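Local coordinates for protein glycoside Hydrolase Family 43_12 (Metagenome, PDB 7JVH) that probably hydrolyses glycosidic bonds in arabinose- or xylose-containing plant polysaccharides, at residues V187-P192 with P235-G240; G227-E232 with V266-D271; G248-M253 with D271-P276; M253-G258 with A302-L307. All coordinates share one frame; numbering follows the deposited sequence.

Contact 1: residues V187-P192 with P235-G240; sequences VHNDAP and PVWIEG
Asn189 ND2 donates to the backbone oxygen of Ile238 in a short, nearly straight bond of 2.8 Å (N-H...O 165°). The acceptor lies in the plane of the asparagine amide, while the donor is tilted 23° from the carbonyl plane of Ile238. The other end of the amide is held too, because Asn189 OD1 accepts from Arg202 NH2. With one end donating and the other accepting, the amide is fixed in rotation, a task that suits asparagine and that a carboxylate could not perform. The side chain reaches across because CG stands anti to the backbone N (chi1 151°).

Trp237 lies next to the same amide. The indole and amide planes are almost parallel, and the six-membered ring meets both polar ends: Trp237 CE3 is 3.6 Å from Asn189 ND2, and Trp237 CZ3 is 3.7 Å from Asn189 OD1. Ile172 and Arg202 also touch the indole.

Family 43 catalytic domains are five-bladed beta-propellers, and here the second strand of the third blade, 184-190, meets the start of the innermost strand of the fourth, 239-246. The bonded carbonyl belongs to the residue just before Glu239, so Asn189 probably helps to position Glu239, as a second-shell residue would. Glu239 CB packs 3.9 Å from Asn189 ND2, and beyond CG the glutamate runs extended to a carboxylate whose OE1 bonds a glycerol molecule. The glycerol probably comes from the crystallisation liquor, but its place is consistent with a sugar-binding pocket.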
loop_
_atom_site.group_PDB
_atom_site.type_symbol
_atom_site.label_atom_id
_atom_site.label_comp_id
_atom_site.label_asym_id
_atom_site.label_seq_id
_atom_site.Cartn_x
_atom_site.Cartn_y
_atom_site.Cartn_z
ATOM N N VAL A 187 -1.935 21.886 -5.362
ATOM C CA VAL A 187 -3.003 21.884 -4.386
ATOM C C VAL A 187 -2.672 20.857 -3.313
ATOM O O VAL A 187 -2.022 19.829 -3.585
ATOM C CB VAL A 187 -4.372 21.604 -5.043
ATOM C CG1 VAL A 187 -4.481 20.141 -5.493
ATOM C CG2 VAL A 187 -5.486 22.052 -4.120
ATOM N N HIS A 188 -3.087 21.144 -2.079
ATOM C CA HIS A 188 -2.844 20.234 -0.975
ATOM C C HIS A 188 -3.820 20.485 0.150
ATOM O O HIS A 188 -4.527 21.499 0.151
ATOM C CB HIS A 188 -1.386 20.337 -0.501
ATOM C CG HIS A 188 -1.084 21.589 0.270
ATOM N ND1 HIS A 188 -1.027 21.618 1.645
ATOM C CD2 HIS A 188 -0.789 22.846 -0.143
ATOM C CE1 HIS A 188 -0.726 22.846 2.046
ATOM N NE2 HIS A 188 -0.580 23.609 0.981
ATOM N N ASN A 189 -3.887 19.509 1.070
ATOM C CA ASN A 189 -4.632 19.624 2.319
ATOM C C ASN A 189 -3.756 20.407 3.303
ATOM O O ASN A 189 -2.534 20.331 3.235
ATOM C CB ASN A 189 -5.026 18.215 2.815
ATOM C CG ASN A 189 -5.166 18.109 4.334
ATOM O OD1 ASN A 189 -4.176 18.192 5.058
ATOM N ND2 ASN A 189 -6.387 17.864 4.813
ATOM N N ASP A 190 -4.395 21.179 4.184
ATOM C CA ASP A 190 -3.697 21.932 5.219
ATOM C C ASP A 190 -4.601 22.089 6.437
ATOM O O ASP A 190 -5.779 21.742 6.389
ATOM C CB ASP A 190 -3.264 23.317 4.699
ATOM C CG ASP A 190 -2.005 23.861 5.405
ATOM O OD1 ASP A 190 -1.548 23.264 6.417
ATOM O OD2 ASP A 190 -1.468 24.890 4.947
ATOM N N ALA A 191 -4.032 22.600 7.533
ATOM C CA ALA A 191 -4.798 22.921 8.731
ATOM C C ALA A 191 -5.240 24.373 8.634
ATOM O O ALA A 191 -4.523 25.184 8.053
ATOM C CB ALA A 191 -3.971 22.679 9.986
ATOM N N PRO A 192 -6.444 24.727 9.134
ATOM C CA PRO A 192 -6.918 26.112 9.061
ATOM C C PRO A 192 -6.272 26.953 10.140
ATOM O O PRO A 192 -5.898 26.421 11.170
ATOM C CB PRO A 192 -8.415 25.974 9.345
ATOM C CG PRO A 192 -8.493 24.790 10.249
ATOM C CD PRO A 192 -7.403 23.831 9.802
ATOM N N PRO A 235 -17.495 18.761 8.014
ATOM C CA PRO A 235 -16.833 17.739 7.205
ATOM C C PRO A 235 -15.451 17.356 7.731
ATOM O O PRO A 235 -14.625 18.224 7.955
ATOM C CB PRO A 235 -16.733 18.396 5.824
ATOM C CG PRO A 235 -17.037 19.843 6.024
ATOM C CD PRO A 235 -17.919 19.924 7.218
ATOM N N VAL A 236 -15.221 16.051 7.896
ATOM C CA VAL A 236 -13.986 15.520 8.429
ATOM C C VAL A 236 -12.905 15.398 7.348
ATOM O O VAL A 236 -13.151 14.851 6.279
ATOM C CB VAL A 236 -14.241 14.150 9.107
ATOM C CG1 VAL A 236 -12.944 13.450 9.505
ATOM C CG2 VAL A 236 -15.165 14.317 10.300
ATOM N N TRP A 237 -11.719 15.941 7.641
ATOM C CA TRP A 237 -10.489 15.724 6.876
ATOM C C TRP A 237 -10.600 15.725 5.348
ATOM O O TRP A 237 -10.146 14.789 4.692
ATOM C CB TRP A 237 -9.821 14.426 7.343
ATOM C CG TRP A 237 -8.834 14.655 8.442
ATOM C CD1 TRP A 237 -9.067 14.621 9.783
ATOM C CD2 TRP A 237 -7.450 14.973 8.274
ATOM N NE1 TRP A 237 -7.908 14.897 10.462
ATOM C CE2 TRP A 237 -6.896 15.108 9.561
ATOM C CE3 TRP A 237 -6.625 15.154 7.156
ATOM C CZ2 TRP A 237 -5.552 15.427 9.768
ATOM C CZ3 TRP A 237 -5.284 15.455 7.355
ATOM C CH2 TRP A 237 -4.764 15.595 8.657
ATOM N N ILE A 238 -11.169 16.792 4.781
ATOM C CA ILE A 238 -11.119 16.995 3.352
ATOM C C ILE A 238 -9.665 16.944 2.905
ATOM O O ILE A 238 -8.817 17.623 3.465
ATOM C CB ILE A 238 -11.808 18.300 2.884
ATOM C CG1 ILE A 238 -11.857 18.350 1.352
ATOM C CG2 ILE A 238 -11.126 19.532 3.445
ATOM C CD1 ILE A 238 -13.126 18.944 0.789
ATOM N N GLU A 239 -9.392 16.112 1.897
ATOM C CA GLU A 239 -8.037 15.819 1.468
ATOM C C GLU A 239 -8.033 15.209 0.059
ATOM O O GLU A 239 -8.995 15.357 -0.683
ATOM C CB GLU A 239 -7.353 14.914 2.514
ATOM C CG GLU A 239 -7.891 13.500 2.601
ATOM C CD GLU A 239 -7.422 12.758 3.859
ATOM O OE1 GLU A 239 -6.392 13.114 4.432
ATOM O OE2 GLU A 239 -8.073 11.795 4.304
ATOM N N GLY A 240 -6.915 14.567 -0.306
ATOM C CA GLY A 240 -6.677 14.041 -1.632
ATOM C C GLY A 240 -7.109 14.957 -2.781
ATOM O O GLY A 240 -7.692 14.488 -3.750
#

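Contact 2: residues G227-E232 with V266-D271; sequences GGTDIE and VIFKAD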
loop_
_atom_site.group_PDB
_atom_site.type_symbol
_atom_site.label_atom_id
_atom_site.label_comp_id
_atom_site.label_asym_id
_atom_site.label_seq_id
_atom_site.Cartn_x
_atom_site.Cartn_y
_atom_site.Cartn_z
ATOM N N GLY A 227 -13.054 23.254 4.977
ATOM C CA GLY A 227 -13.816 22.222 5.652
ATOM C C GLY A 227 -14.260 21.079 4.741
ATOM O O GLY A 227 -13.887 19.915 4.967
ATOM N N GLY A 228 -15.069 21.421 3.733
ATOM C CA GLY A 228 -15.637 20.466 2.788
ATOM C C GLY A 228 -16.739 21.069 1.930
ATOM O O GLY A 228 -16.788 22.293 1.757
ATOM N N THR A 229 -17.620 20.209 1.405
ATOM C CA THR A 229 -18.753 20.628 0.559
ATOM C C THR A 229 -19.770 21.515 1.292
ATOM O O THR A 229 -20.414 22.360 0.682
ATOM C CB THR A 229 -19.526 19.427 -0.026
ATOM O OG1 THR A 229 -19.819 18.504 1.027
ATOM C CG2 THR A 229 -18.703 18.725 -1.099
ATOM N N ASP A 230 -19.920 21.293 2.602
ATOM C CA ASP A 230 -20.802 22.089 3.455
ATOM C C ASP A 230 -20.255 22.150 4.886
ATOM O O ASP A 230 -20.388 21.185 5.653
ATOM C CB ASP A 230 -22.222 21.518 3.441
ATOM C CG ASP A 230 -23.187 22.316 4.313
ATOM O OD1 ASP A 230 -22.822 23.416 4.776
ATOM O OD2 ASP A 230 -24.318 21.860 4.548
ATOM N N ILE A 231 -19.663 23.302 5.234
ATOM C CA ILE A 231 -18.935 23.481 6.497
ATOM C C ILE A 231 -19.827 23.327 7.730
ATOM O O ILE A 231 -19.375 22.813 8.757
ATOM C CB ILE A 231 -18.165 24.823 6.519
ATOM C CG1 ILE A 231 -17.103 24.814 7.618
ATOM C CG2 ILE A 231 -19.116 26.004 6.679
ATOM C CD1 ILE A 231 -15.878 25.648 7.280
ATOM N N GLU A 232 -21.096 23.734 7.612
ATOM C CA GLU A 232 -22.096 23.557 8.672
ATOM C C GLU A 232 -22.184 22.105 9.181
ATOM O O GLU A 232 -22.506 21.870 10.332
ATOM C CB GLU A 232 -23.484 24.026 8.214
ATOM C CG GLU A 232 -23.682 25.536 8.174
ATOM C CD GLU A 232 -25.087 25.972 7.797
ATOM O OE1 GLU A 232 -26.089 25.223 7.956
ATOM O OE2 GLU A 232 -25.189 27.118 7.342
ATOM N N VAL A 266 -15.906 13.834 -3.201
ATOM C CA VAL A 266 -16.758 14.955 -3.507
ATOM C C VAL A 266 -16.118 15.724 -4.657
ATOM O O VAL A 266 -14.945 15.508 -4.963
ATOM C CB VAL A 266 -16.979 15.846 -2.276
ATOM C CG1 VAL A 266 -17.584 15.041 -1.147
ATOM C CG2 VAL A 266 -15.680 16.496 -1.821
ATOM N N ILE A 267 -16.897 16.609 -5.291
ATOM C CA ILE A 267 -16.471 17.289 -6.509
ATOM C C ILE A 267 -16.954 18.749 -6.522
ATOM O O ILE A 267 -18.119 19.034 -6.197
ATOM C CB ILE A 267 -16.987 16.564 -7.774
ATOM C CG1 ILE A 267 -16.357 17.150 -9.046
ATOM C CG2 ILE A 267 -18.511 16.631 -7.864
ATOM C CD1 ILE A 267 -14.916 16.747 -9.275
ATOM N N PHE A 268 -16.039 19.645 -6.918
ATOM C CA PHE A 268 -16.235 21.083 -6.990
ATOM C C PHE A 268 -15.853 21.530 -8.391
ATOM O O PHE A 268 -15.012 20.893 -9.030
ATOM C CB PHE A 268 -15.269 21.793 -6.031
ATOM C CG PHE A 268 -15.490 21.486 -4.575
ATOM C CD1 PHE A 268 -14.879 20.393 -3.973
ATOM C CD2 PHE A 268 -16.296 22.313 -3.798
ATOM C CE1 PHE A 268 -15.080 20.125 -2.639
ATOM C CE2 PHE A 268 -16.499 22.034 -2.453
ATOM C CZ PHE A 268 -15.878 20.947 -1.872
ATOM N N LYS A 269 -16.426 22.646 -8.851
ATOM C CA LYS A 269 -15.982 23.283 -10.095
ATOM C C LYS A 269 -15.827 24.811 -9.976
ATOM O O LYS A 269 -16.427 25.437 -9.101
ATOM C CB LYS A 269 -16.911 22.907 -11.260
ATOM C CG LYS A 269 -18.210 23.693 -11.346
ATOM C CD LYS A 269 -19.098 23.182 -12.475
ATOM C CE LYS A 269 -20.424 23.925 -12.524
ATOM N NZ LYS A 269 -20.353 25.168 -13.355
ATOM N N ALA A 270 -15.006 25.390 -10.862
ATOM C CA ALA A 270 -14.767 26.827 -10.921
ATOM C C ALA A 270 -14.433 27.285 -12.329
ATOM O O ALA A 270 -13.973 26.486 -13.149
ATOM C CB ALA A 270 -13.639 27.221 -9.984
ATOM N N ASP A 271 -14.655 28.583 -12.592
ATOM C CA ASP A 271 -14.372 29.197 -13.888
ATOM C C ASP A 271 -12.929 29.690 -14.013
ATOM O O ASP A 271 -12.515 30.136 -15.082
ATOM C CB ASP A 271 -15.330 30.357 -14.148
ATOM C CG ASP A 271 -16.781 29.905 -14.253
ATOM O OD1 ASP A 271 -17.067 28.805 -14.783
ATOM O OD2 ASP A 271 -17.659 30.658 -13.803
#
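Thr229 and Val266 make the principal apolar meeting, reaching toward each other tip to tip: Thr229 CG2 lies 3.6 Å from Val266 CB and nestles between the two valine methyls. The same threonine methyl is 3.7 Å from Phe268 CZ, and the threonine and phenylalanine side chains cross at about a right angle. What selects this face of Thr229 is its first torsion, chi1 49°, which sets CG2 anti to the carbonyl carbon and turns the methyl, not the hydroxyl, to the hydrophobic pair. Val266 and Phe268 are both buried, and Pro279 touches Thr229 and Phe268 as well.

Backbone-to-ring packing adds a second component. Gly228 C sits at the edge of the Phe268 ring, near its plane and 3.9 Å from CZ.

Polar bonding plays its part outside the pair of segments. Thr229 N bonds Glu256 OE1, and the threonine hydroxyl also finds a partner elsewhere. The loop 227-232, which leaves the outermost strand of the third propeller blade, lies against strand 265-270 of the fourth. Between the segments the cohesion is purely van der Waals and hydrophobic, so it depends on shape, while the bonds of Thr229 to its surroundings probably help to fix the course of the loop.

Contact 3: residues G248-M253 with D271-P276; sequences GTYYLM and DNIYGP
Tyr250 packs its ring against the main chain of Asn272 and Ile273, and this is the dense half of the contact. Ile273 N stands over one face of the ring, 3.6 Å above its plane and offset toward the rim, while Asn272 C comes to 3.6 Å from Tyr250 CD2. Farther along the ring, Ile273 CD1 touches Tyr250 CD1 at 3.8 Å; CG1 anti to the backbone N (chi1 -174°) carries that methyl there. Both residues are buried, and Ile206 of the third blade also covers Ile273.

The looser side is formed by Asp271 and the side chain of Asn272, both residues being exposed. Asp271 C meets the edge of the ring at 4.0 Å from Tyr250 CD2, but the carboxylate remains farther off, as suits a charged group on a surface loop. Asn272 turns its amide back on its own loop, where OD1 accepts a weak bond from Tyr274 N.

The tyrosine is amphipathic in use: its ring supports the loop and its OH bonds Asp179 and Lys245. With an alanine here, the Ile273 peptide would probably lose the ring it rests on and Asp179 a hydrogen-bonding partner.

Gly275 N bonds Asn272 O at 2.7 Å, closing a type I beta turn with Ile273 and Tyr274 at its corners, and the weak Asn272 OD1 bond to Tyr274 N is consistent with an Asx turn. Here the turn lies in the connection between the third and outermost strands of a propeller blade, a four-stranded antiparallel meander, and folds back over the blade's second strand.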
loop_
_atom_site.group_PDB
_atom_site.type_symbol
_atom_site.label_atom_id
_atom_site.label_comp_id
_atom_site.label_asym_id
_atom_site.label_seq_id
_atom_site.Cartn_x
_atom_site.Cartn_y
_atom_site.Cartn_z
ATOM N N GLY A 248 -12.889 24.068 -20.644
ATOM C CA GLY A 248 -12.602 25.383 -20.093
ATOM C C GLY A 248 -12.901 25.578 -18.616
ATOM O O GLY A 248 -12.564 26.629 -18.066
ATOM N N THR A 249 -13.486 24.569 -17.960
ATOM C CA THR A 249 -13.854 24.626 -16.546
ATOM C C THR A 249 -12.838 23.865 -15.694
ATOM O O THR A 249 -12.340 22.819 -16.110
ATOM C CB THR A 249 -15.253 24.013 -16.333
ATOM O OG1 THR A 249 -16.221 24.748 -17.089
ATOM C CG2 THR A 249 -15.661 24.023 -14.875
ATOM N N TYR A 250 -12.540 24.391 -14.500
ATOM C CA TYR A 250 -11.651 23.743 -13.530
ATOM C C TYR A 250 -12.465 22.897 -12.574
ATOM O O TYR A 250 -13.569 23.269 -12.179
ATOM C CB TYR A 250 -10.815 24.783 -12.752
ATOM C CG TYR A 250 -9.867 25.558 -13.640
ATOM C CD1 TYR A 250 -8.585 25.097 -13.879
ATOM C CD2 TYR A 250 -10.280 26.719 -14.283
ATOM C CE1 TYR A 250 -7.722 25.784 -14.717
ATOM C CE2 TYR A 250 -9.436 27.397 -15.144
ATOM C CZ TYR A 250 -8.151 26.935 -15.340
ATOM O OH TYR A 250 -7.290 27.608 -16.173
ATOM N N TYR A 251 -11.904 21.743 -12.205
ATOM C CA TYR A 251 -12.552 20.772 -11.329
ATOM C C TYR A 251 -11.614 20.407 -10.213
ATOM O O TYR A 251 -10.452 20.113 -10.455
ATOM C CB TYR A 251 -12.938 19.533 -12.131
ATOM C CG TYR A 251 -14.093 19.790 -13.074
ATOM C CD1 TYR A 251 -15.399 19.598 -12.651
ATOM C CD2 TYR A 251 -13.880 20.246 -14.374
ATOM C CE1 TYR A 251 -16.472 19.831 -13.492
ATOM C CE2 TYR A 251 -14.942 20.503 -15.221
ATOM C CZ TYR A 251 -16.243 20.288 -14.773
ATOM O OH TYR A 251 -17.312 20.536 -15.605
ATOM N N LEU A 252 -12.131 20.445 -8.985
ATOM C CA LEU A 252 -11.411 20.010 -7.797
ATOM C C LEU A 252 -12.156 18.811 -7.236
ATOM O O LEU A 252 -13.322 18.925 -6.862
ATOM C CB LEU A 252 -11.334 21.133 -6.742
ATOM C CG LEU A 252 -10.834 20.741 -5.346
ATOM C CD1 LEU A 252 -9.371 20.341 -5.389
ATOM C CD2 LEU A 252 -11.055 21.884 -4.368
HETATM N N MSE A 253 -11.467 17.667 -7.191
HETATM C CA MSE A 253 -12.018 16.457 -6.594
HETATM C C MSE A 253 -11.233 16.129 -5.326
HETATM O O MSE A 253 -10.004 16.097 -5.349
HETATM C CB MSE A 253 -11.970 15.289 -7.584
HETATM C CG MSE A 253 -12.827 14.112 -7.167
HETATM SE SE MSE A 253 -12.789 12.637 -8.456
HETATM C CE MSE A 253 -14.058 13.199 -9.779
ATOM N N ASP A 271 -14.655 28.583 -12.592
ATOM C CA ASP A 271 -14.372 29.197 -13.888
ATOM C C ASP A 271 -12.929 29.690 -14.013
ATOM O O ASP A 271 -12.515 30.136 -15.082
ATOM C CB ASP A 271 -15.330 30.357 -14.148
ATOM C CG ASP A 271 -16.781 29.905 -14.253
ATOM O OD1 ASP A 271 -17.067 28.805 -14.783
ATOM O OD2 ASP A 271 -17.659 30.658 -13.803
ATOM N N ASN A 272 -12.180 29.604 -12.908
ATOM C CA ASN A 272 -10.808 30.103 -12.792
ATOM C C ASN A 272 -10.008 29.248 -11.794
ATOM O O ASN A 272 -10.570 28.725 -10.822
ATOM C CB ASN A 272 -10.862 31.587 -12.388
ATOM C CG ASN A 272 -9.574 32.106 -11.773
ATOM O OD1 ASN A 272 -9.374 32.003 -10.567
ATOM N ND2 ASN A 272 -8.732 32.744 -12.582
ATOM N N ILE A 273 -8.700 29.100 -12.038
ATOM C CA ILE A 273 -7.867 28.211 -11.228
ATOM C C ILE A 273 -7.954 28.517 -9.725
ATOM O O ILE A 273 -7.970 27.597 -8.905
ATOM C CB ILE A 273 -6.389 28.222 -11.686
ATOM C CG1 ILE A 273 -5.564 27.167 -10.918
ATOM C CG2 ILE A 273 -5.754 29.595 -11.494
ATOM C CD1 ILE A 273 -6.099 25.757 -11.063
ATOM N N TYR A 274 -7.989 29.813 -9.386
ATOM C CA TYR A 274 -8.161 30.301 -8.011
ATOM C C TYR A 274 -9.638 30.537 -7.704
ATOM O O TYR A 274 -10.010 30.765 -6.551
ATOM C CB TYR A 274 -7.435 31.639 -7.818
ATOM C CG TYR A 274 -5.928 31.560 -7.733
ATOM C CD1 TYR A 274 -5.311 31.084 -6.585
ATOM C CD2 TYR A 274 -5.119 31.995 -8.779
ATOM C CE1 TYR A 274 -3.935 31.025 -6.473
ATOM C CE2 TYR A 274 -3.738 31.934 -8.694
ATOM C CZ TYR A 274 -3.147 31.450 -7.534
ATOM O OH TYR A 274 -1.766 31.383 -7.429
ATOM N N GLY A 275 -10.461 30.504 -8.763
ATOM C CA GLY A 275 -11.796 31.098 -8.788
ATOM C C GLY A 275 -12.589 30.370 -7.717
ATOM O O GLY A 275 -12.151 29.313 -7.258
ATOM N N PRO A 276 -13.751 30.906 -7.284
ATOM C CA PRO A 276 -14.536 30.241 -6.245
ATOM C C PRO A 276 -14.916 28.840 -6.728
ATOM O O PRO A 276 -15.400 28.695 -7.841
ATOM C CB PRO A 276 -15.751 31.155 -6.059
ATOM C CG PRO A 276 -15.766 32.061 -7.242
ATOM C CD PRO A 276 -14.378 32.127 -7.800
#

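Contact 4: residues M253-G258 with A302-L307; sequences MCAEGG and AGHADL
Met253 and Leu307 set their side chains across each other at about a right angle, so that the end of one meets the branched end of the other. Met253, present as selenomethionine, runs out extended as far as SE and then bends (chi3 -82°), which brings CE within 3.3 Å of Leu307 CD1. This is a tight approach. SE itself lies 3.9 Å from both Leu307 CG and CD2, so the leucine fork is touched on both branches. Leu307 offers that fork because its CG is placed anti to the carbonyl carbon (chi1 -52°). Tyr244, Ile267 and Pro348 pack on the methionine and Trp343 on the leucine, and a flexible chain and a branched one fit against each other among these neighbours. Cutting the Leu307 side chain back to an alanine is likely to open a gap at the end of Met253 and set its terminal methyl free to turn.

At the other end the partners are small. Ala255 points its methyl at the backbone of His304, CB to N 3.6 Å, and the small side chain lets the two CA atoms approach to 4.8 Å. His304 directs its own CB away, and its ring goes toward Asp63, Asp173 and a bound glycerol.

The touching parts run roughly antiparallel, 156° apart, joining the second strand of the fourth blade to the innermost strand of the fifth. All four touching residues are buried. Between the two segments the contact is van der Waals in kind, apolar at Met253-Leu307 and methyl against backbone at Ala255-His304, while Tyr244 and Glu265 add hydrogen bonds between the blades.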
loop_
_atom_site.group_PDB
_atom_site.type_symbol
_atom_site.label_atom_id
_atom_site.label_comp_id
_atom_site.label_asym_id
_atom_site.label_seq_id
_atom_site.Cartn_x
_atom_site.Cartn_y
_atom_site.Cartn_z
HETATM N N MSE A 253 -11.467 17.667 -7.191
HETATM C CA MSE A 253 -12.018 16.457 -6.594
HETATM C C MSE A 253 -11.233 16.129 -5.326
HETATM O O MSE A 253 -10.004 16.097 -5.349
HETATM C CB MSE A 253 -11.970 15.289 -7.584
HETATM C CG MSE A 253 -12.827 14.112 -7.167
HETATM SE SE MSE A 253 -12.789 12.637 -8.456
HETATM C CE MSE A 253 -14.058 13.199 -9.779
ATOM N N CYS A 254 -11.959 15.886 -4.230
ATOM C CA CYS A 254 -11.342 15.625 -2.940
ATOM C C CYS A 254 -11.996 14.452 -2.250
ATOM O O CYS A 254 -13.168 14.174 -2.476
ATOM C CB CYS A 254 -11.491 16.853 -2.029
ATOM S SG CYS A 254 -10.840 18.390 -2.708
ATOM N N ALA A 255 -11.223 13.770 -1.404
ATOM C CA ALA A 255 -11.756 12.845 -0.416
ATOM C C ALA A 255 -12.290 13.666 0.756
ATOM O O ALA A 255 -11.723 14.717 1.076
ATOM C CB ALA A 255 -10.677 11.868 0.048
ATOM N N GLU A 256 -13.377 13.183 1.380
ATOM C CA GLU A 256 -14.010 13.839 2.534
ATOM C C GLU A 256 -14.610 12.787 3.468
ATOM O O GLU A 256 -15.153 11.785 3.011
ATOM C CB GLU A 256 -15.099 14.820 2.077
ATOM C CG GLU A 256 -15.869 15.496 3.206
ATOM C CD GLU A 256 -17.003 16.385 2.727
ATOM O OE1 GLU A 256 -16.746 17.389 2.025
ATOM O OE2 GLU A 256 -18.162 16.100 3.075
ATOM N N GLY A 257 -14.492 13.031 4.777
ATOM C CA GLY A 257 -14.990 12.149 5.814
ATOM C C GLY A 257 -13.993 11.256 6.541
ATOM O O GLY A 257 -14.375 10.559 7.480
ATOM N N GLY A 258 -12.728 11.254 6.121
ATOM C CA GLY A 258 -11.712 10.425 6.756
ATOM C C GLY A 258 -11.547 9.102 6.047
ATOM O O GLY A 258 -12.458 8.689 5.322
ATOM N N ALA A 302 -14.693 3.770 1.109
ATOM C CA ALA A 302 -14.435 4.140 -0.272
ATOM C C ALA A 302 -14.208 5.646 -0.418
ATOM O O ALA A 302 -15.077 6.452 -0.084
ATOM C CB ALA A 302 -15.575 3.676 -1.163
ATOM N N GLY A 303 -13.028 6.006 -0.933
ATOM C CA GLY A 303 -12.689 7.367 -1.271
ATOM C C GLY A 303 -11.248 7.479 -1.735
ATOM O O GLY A 303 -10.606 6.469 -2.058
ATOM N N HIS A 304 -10.747 8.722 -1.748
ATOM C CA HIS A 304 -9.401 9.064 -2.205
ATOM C C HIS A 304 -9.165 8.595 -3.636
ATOM O O HIS A 304 -8.300 7.753 -3.915
ATOM C CB HIS A 304 -8.299 8.524 -1.282
ATOM C CG HIS A 304 -7.078 9.376 -1.281
ATOM N ND1 HIS A 304 -6.698 10.109 -0.176
ATOM C CD2 HIS A 304 -6.181 9.670 -2.252
ATOM C CE1 HIS A 304 -5.606 10.799 -0.456
ATOM N NE2 HIS A 304 -5.271 10.555 -1.710
ATOM N N ALA A 305 -9.951 9.169 -4.552
ATOM C CA ALA A 305 -9.964 8.760 -5.942
ATOM C C ALA A 305 -9.069 9.635 -6.786
ATOM O O ALA A 305 -8.620 10.703 -6.355
ATOM C CB ALA A 305 -11.379 8.803 -6.474
ATOM N N ASP A 306 -8.807 9.173 -8.005
ATOM C CA ASP A 306 -8.137 9.957 -9.026
ATOM C C ASP A 306 -8.653 9.485 -10.389
ATOM O O ASP A 306 -8.834 8.270 -10.592
ATOM C CB ASP A 306 -6.637 9.752 -8.892
ATOM C CG ASP A 306 -5.813 10.685 -9.759
ATOM O OD1 ASP A 306 -6.321 11.699 -10.297
ATOM O OD2 ASP A 306 -4.612 10.401 -9.911
ATOM N N LEU A 307 -8.909 10.436 -11.296
ATOM C CA LEU A 307 -9.480 10.152 -12.613
ATOM C C LEU A 307 -8.429 10.128 -13.720
ATOM O O LEU A 307 -7.422 10.830 -13.647
ATOM C CB LEU A 307 -10.530 11.204 -12.976
ATOM C CG LEU A 307 -11.643 11.484 -11.975
ATOM C CD1 LEU A 307 -12.630 12.447 -12.616
ATOM C CD2 LEU A 307 -12.336 10.205 -11.509
#

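How the contacts relate
All four contacts gather on the fourth blade of the propeller, the antiparallel sheet 239-246, 249-255, 265-270 and 278-279. Contacts 1 and 2 join it to the third blade, contact 4 joins it to the fifth, and contact 3 lies within it, sharing Met253 with contact 4 and Asp271 with contact 2. Along the chain, contact 1 closes before contacts 3 and 4 open, whereas contact 2 interleaves with the other three. Centres of contacts 1 and 4 are about 11 Å apart, near a glycerol site, and contacts 3 and 4 lie about 18 Å apart. The blade is thus secured on both flanks and at its outer end.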